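Local coordinates for protein peptidoglycan-N-acetylmuramic acid deacetylase PdaC (Bacillus subtilis subsp. subtilis str. 168, PDB 6H8L) that catalyses removal of the acetyl group from N-acetylmuramic acid residues of peptidoglycan, which confers lysozyme resistance, and also deacetylates short chitin oligomers, at residues Q9-L14 and Q182-S187; A13-D18 and G153-I158. One frame throughout, in Å; residues are numbered along the deposited sequence. Where two conformers were deposited one is given.

Contact 1 (Q9-L14 and Q182-S187); sequences QKVIAL and QLVTVS
Gln182 turns CG to the side of its own backbone N (chi1 -55°) and then runs extended (chi2 167°), which brings its amide nitrogen back to the carbonyl oxygen of Lys10. This is the entry to a short parallel beta ladder in the C-terminal deacetylase (NodB homology) domain, a distorted beta/alpha barrel, where the late strand 182-183 joins the first strand. Lys10 O is gripped twice. Gln182 N gives to Lys10 O at 2.9 Å, and the side chain adds a second bond. In that one, Gln182 NE2 is 3.1 Å from Lys10 O. The two donors come from opposite faces of the carbonyl plane, and the oxygen lies almost in the plane of the side-chain amide. NE2 also bonds to Asp6 O, so the rotation of that amide is well fixed. Gln182 NE2 also packs against Val11 CG1 at 3.4 Å.

From there the ladder proceeds normally: Ile12 N gives to Gln182 O at 3.0 Å, and Ile12 O takes Val184 N, also at 3.0 Å. Ile12 and Leu183 leave the same face of the sheet, where the CG2 methyl of Ile12 lies alongside CD1 of Leu183. Leu183 CD2 meets Leu14 CD1 at 3.8 Å, and Ile173 of helix 163-178 closes over both leucines. On the opposite face, Val11 and Val184 pack beneath Leu189 of helix 186-197, which Thr185 starts as its N-cap.

After Val184 N the direct bonding stops, and water bridges Val184 O to Leu14. One water gives a proton to each of two carbonyls, reaching Leu14 O at 2.7 Å and Val184 O at 2.8 Å.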
# COMPACT_ATOMS: atom_id res chain seq x y z
N GLN A 9 -1.47 18.80 9.62
CA GLN A 9 -2.65 18.60 8.80
C GLN A 9 -2.96 17.11 8.72
O GLN A 9 -2.14 16.25 9.07
CB GLN A 9 -2.45 19.21 7.41
CG GLN A 9 -2.45 20.73 7.41
CD GLN A 9 -3.76 21.32 7.91
OE1 GLN A 9 -4.82 20.73 7.71
NE2 GLN A 9 -3.68 22.47 8.58
N LYS A 10 -4.18 16.81 8.26
CA LYS A 10 -4.62 15.43 8.17
C LYS A 10 -3.79 14.65 7.18
O LYS A 10 -3.37 15.16 6.13
CB LYS A 10 -6.09 15.37 7.75
CG LYS A 10 -7.06 15.89 8.79
CD LYS A 10 -8.50 15.56 8.43
CE LYS A 10 -8.92 16.20 7.12
NZ LYS A 10 -8.81 17.68 7.14
N VAL A 11 -3.55 13.38 7.52
CA VAL A 11 -2.82 12.45 6.67
C VAL A 11 -3.59 11.13 6.64
O VAL A 11 -4.29 10.78 7.59
CB VAL A 11 -1.38 12.21 7.17
CG1 VAL A 11 -0.59 13.51 7.13
CG2 VAL A 11 -1.40 11.61 8.57
N ILE A 12 -3.44 10.41 5.53
CA ILE A 12 -4.06 9.10 5.39
C ILE A 12 -3.25 8.32 4.36
O ILE A 12 -2.66 8.91 3.44
CB ILE A 12 -5.55 9.25 4.99
CG1 ILE A 12 -6.30 7.93 5.13
CG2 ILE A 12 -5.69 9.84 3.58
CD1 ILE A 12 -7.81 8.13 5.14
N ALA A 13 -3.19 7.00 4.54
CA ALA A 13 -2.40 6.12 3.68
C ALA A 13 -3.31 5.19 2.90
O ALA A 13 -3.89 4.25 3.46
CB ALA A 13 -1.39 5.31 4.51
N LEU A 14 -3.45 5.46 1.60
CA LEU A 14 -4.12 4.53 0.69
C LEU A 14 -3.12 3.47 0.25
O LEU A 14 -2.02 3.79 -0.19
CB LEU A 14 -4.67 5.27 -0.52
CG LEU A 14 -5.72 6.34 -0.22
CD1 LEU A 14 -6.09 7.08 -1.49
CD2 LEU A 14 -6.94 5.71 0.40
N GLN A 182 -3.85 14.92 3.32
CA GLN A 182 -2.63 14.62 2.58
C GLN A 182 -2.57 13.11 2.38
O GLN A 182 -2.58 12.35 3.36
CB GLN A 182 -1.40 15.11 3.34
CG GLN A 182 -1.46 16.58 3.69
CD GLN A 182 -0.41 16.98 4.68
OE1 GLN A 182 0.63 17.52 4.31
NE2 GLN A 182 -0.67 16.73 5.95
N LEU A 183 -2.54 12.68 1.12
CA LEU A 183 -2.46 11.26 0.76
C LEU A 183 -0.99 10.88 0.72
O LEU A 183 -0.26 11.29 -0.19
CB LEU A 183 -3.14 11.00 -0.59
CG LEU A 183 -4.66 10.78 -0.55
CD1 LEU A 183 -5.37 11.85 0.22
CD2 LEU A 183 -5.20 10.72 -1.98
N VAL A 184 -0.55 10.13 1.73
CA VAL A 184 0.87 9.86 1.94
C VAL A 184 1.12 8.36 1.82
O VAL A 184 0.21 7.53 1.90
CB VAL A 184 1.35 10.40 3.30
CG1 VAL A 184 1.08 11.90 3.41
CG2 VAL A 184 0.70 9.64 4.45
N THR A 185 2.40 8.02 1.63
CA THR A 185 2.85 6.64 1.63
C THR A 185 2.88 6.08 3.05
O THR A 185 2.80 6.81 4.04
CB THR A 185 4.24 6.51 1.01
OG1 THR A 185 5.21 7.11 1.89
CG2 THR A 185 4.29 7.19 -0.37
N VAL A 186 3.02 4.76 3.14
CA VAL A 186 3.10 4.11 4.45
C VAL A 186 4.30 4.64 5.23
O VAL A 186 4.18 4.95 6.43
CB VAL A 186 3.15 2.59 4.28
CG1 VAL A 186 3.56 1.92 5.59
CG2 VAL A 186 1.81 2.07 3.84
N SER A 187 5.45 4.77 4.58
CA SER A 187 6.62 5.27 5.30
C SER A 187 6.45 6.73 5.68
O SER A 187 6.90 7.15 6.76
CB SER A 187 7.87 5.07 4.45
OG SER A 187 8.18 3.69 4.38
O HOH W 1 0.01 4.82 1.33
O HOH W 2 -2.25 7.70 0.38

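Contact 2 (A13-D18 and G153-I158); sequences ALTFDD and GRTILI. With ZN (zinc ion), chain C.
Ile156 O receives two bonds from a single residue: Thr15 N donates to it at 2.9 Å and Thr15 OG1 at 2.7 Å. The backbone N-H arrives nearly end-on to the carbonyl, whereas the hydroxyl comes in tilted from its plane. The threonine can do both because OG1 sits between its backbone N and carbonyl carbon (chi1 70°), turned towards the neighbouring strand. OG1 also bonds to Arg106 NH1. That choice of torsion leaves Thr15 CG2 to meet Thr155 CG2 at 3.7 Å, the two side chains crossing at about a right angle.

The strands are parallel, their axes turned 24° from one another and 4.7 Å apart at closest. Their hydrogen bonds run without a break from Ala13 N, held by Arg154 O, through Ile158 N to Thr15 O, and end with Asp17 N reaching Ile158 O at 2.9 Å. Towards helix 163-178, Phe16 and Ile158 lie side by side and point the same way, with Phe16 ring atom CD1 3.8 Å from Ile158 CB.

At its C-terminal end the strand delivers two aspartates in succession. Asp17, probably the proton acceptor of the reaction, has its carboxylate crossed by the side chain of Leu157: Leu157 CD1 comes to 3.3 Å from Asp17 OD2, while Asp17 OD1 makes a salt bridge to Arg106 NH1. Asp18 binds the zinc ion through OD1 at 2.0 Å, with OD2 standing back from the metal. His68 and His72 complete the protein ligands, the Asp-His-His metal triad typical of family 4 carbohydrate esterases, which pairs here with the probable base Asp17 at the C-terminal end of the first strand of the barrel.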
# COMPACT_ATOMS: atom_id res chain seq x y z
N ALA A 13 -3.19 7.00 4.54
CA ALA A 13 -2.40 6.12 3.68
C ALA A 13 -3.31 5.19 2.90
O ALA A 13 -3.89 4.25 3.46
CB ALA A 13 -1.39 5.31 4.51
N LEU A 14 -3.45 5.46 1.60
CA LEU A 14 -4.12 4.53 0.69
C LEU A 14 -3.12 3.47 0.25
O LEU A 14 -2.02 3.79 -0.19
CB LEU A 14 -4.67 5.27 -0.52
CG LEU A 14 -5.72 6.34 -0.22
CD1 LEU A 14 -6.09 7.08 -1.49
CD2 LEU A 14 -6.94 5.71 0.40
N THR A 15 -3.50 2.20 0.39
CA THR A 15 -2.63 1.11 -0.02
C THR A 15 -3.39 0.20 -0.98
O THR A 15 -4.60 -0.02 -0.82
CB THR A 15 -2.07 0.33 1.19
OG1 THR A 15 -3.11 -0.42 1.86
CG2 THR A 15 -1.46 1.30 2.18
N PHE A 16 -2.68 -0.31 -1.97
CA PHE A 16 -3.27 -1.04 -3.09
C PHE A 16 -2.53 -2.36 -3.25
O PHE A 16 -1.32 -2.37 -3.50
CB PHE A 16 -3.19 -0.22 -4.37
CG PHE A 16 -3.99 1.04 -4.32
CD1 PHE A 16 -5.34 1.01 -4.59
CD2 PHE A 16 -3.39 2.25 -4.01
CE1 PHE A 16 -6.09 2.15 -4.54
CE2 PHE A 16 -4.14 3.40 -3.96
CZ PHE A 16 -5.50 3.35 -4.23
N ASP A 17 -3.26 -3.47 -3.16
CA ASP A 17 -2.68 -4.80 -3.19
C ASP A 17 -3.12 -5.57 -4.43
O ASP A 17 -4.24 -5.41 -4.92
CB ASP A 17 -3.07 -5.61 -1.94
CG ASP A 17 -2.45 -5.07 -0.67
OD1 ASP A 17 -1.79 -4.02 -0.73
OD2 ASP A 17 -2.63 -5.70 0.40
N ASP A 18 -2.21 -6.43 -4.91
CA ASP A 18 -2.40 -7.50 -5.90
C ASP A 18 -2.04 -7.12 -7.34
O ASP A 18 -2.12 -7.98 -8.23
CB ASP A 18 -3.84 -8.03 -5.91
CG ASP A 18 -4.20 -8.75 -4.64
OD1 ASP A 18 -3.30 -8.98 -3.81
OD2 ASP A 18 -5.40 -9.09 -4.48
N GLY A 153 -4.59 9.52 10.04
CA GLY A 153 -3.67 8.50 10.50
C GLY A 153 -4.03 7.08 10.13
O GLY A 153 -3.28 6.17 10.50
N ARG A 154 -5.12 6.86 9.41
CA ARG A 154 -5.58 5.52 9.08
C ARG A 154 -4.96 5.04 7.77
O ARG A 154 -4.46 5.82 6.97
CB ARG A 154 -7.10 5.50 9.03
CG ARG A 154 -7.69 5.69 10.42
CD ARG A 154 -9.15 5.32 10.50
NE ARG A 154 -9.64 5.45 11.87
CZ ARG A 154 -10.70 6.15 12.27
NH1 ARG A 154 -11.00 6.13 13.56
NH2 ARG A 154 -11.45 6.84 11.42
N THR A 155 -4.96 3.71 7.61
CA THR A 155 -4.39 3.03 6.46
C THR A 155 -5.51 2.21 5.82
O THR A 155 -6.10 1.36 6.49
CB THR A 155 -3.22 2.13 6.88
OG1 THR A 155 -2.19 2.93 7.49
CG2 THR A 155 -2.61 1.38 5.70
N ILE A 156 -5.78 2.48 4.54
CA ILE A 156 -6.90 1.89 3.82
C ILE A 156 -6.39 0.79 2.91
O ILE A 156 -5.39 0.95 2.21
CB ILE A 156 -7.66 2.97 3.01
CG1 ILE A 156 -8.24 4.03 3.95
CG2 ILE A 156 -8.78 2.35 2.17
CD1 ILE A 156 -8.63 5.32 3.27
N LEU A 157 -7.11 -0.34 2.89
CA LEU A 157 -6.78 -1.49 2.06
C LEU A 157 -7.72 -1.55 0.85
O LEU A 157 -8.91 -1.83 1.01
CB LEU A 157 -6.90 -2.79 2.84
CG LEU A 157 -6.78 -4.09 2.03
CD1 LEU A 157 -5.42 -4.19 1.38
CD2 LEU A 157 -7.06 -5.29 2.93
N ILE A 158 -7.16 -1.35 -0.34
CA ILE A 158 -7.87 -1.49 -1.61
C ILE A 158 -7.05 -2.43 -2.48
O ILE A 158 -5.86 -2.63 -2.27
CB ILE A 158 -8.10 -0.13 -2.30
CG1 ILE A 158 -8.88 0.81 -1.37
CG2 ILE A 158 -8.81 -0.28 -3.64
CD1 ILE A 158 -9.00 2.23 -1.87
ZN ZN C . -3.41 -9.94 -2.10

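Strand 11-17 is common to both contacts. Contact 1 uses its beginning and contact 2 its continuation, sharing Ala13 and Leu14, with their centres about 10 Å apart. Along the chain this first strand is followed much later by 153-158, then by helix 163-178 and finally by 182-187, so the last strands of the domain return to the first in one parallel sheet. The contacts touch directly: Val11 O lies 2.8 Å from Gly153 N, probably hydrogen-bonded, and Ile12 packs against Ile156. Contact 1 joins the last strand of the sheet, just before the C-terminal helix 186-197, to the start of the first, while contact 2 extends towards the zinc site at its C-terminal end.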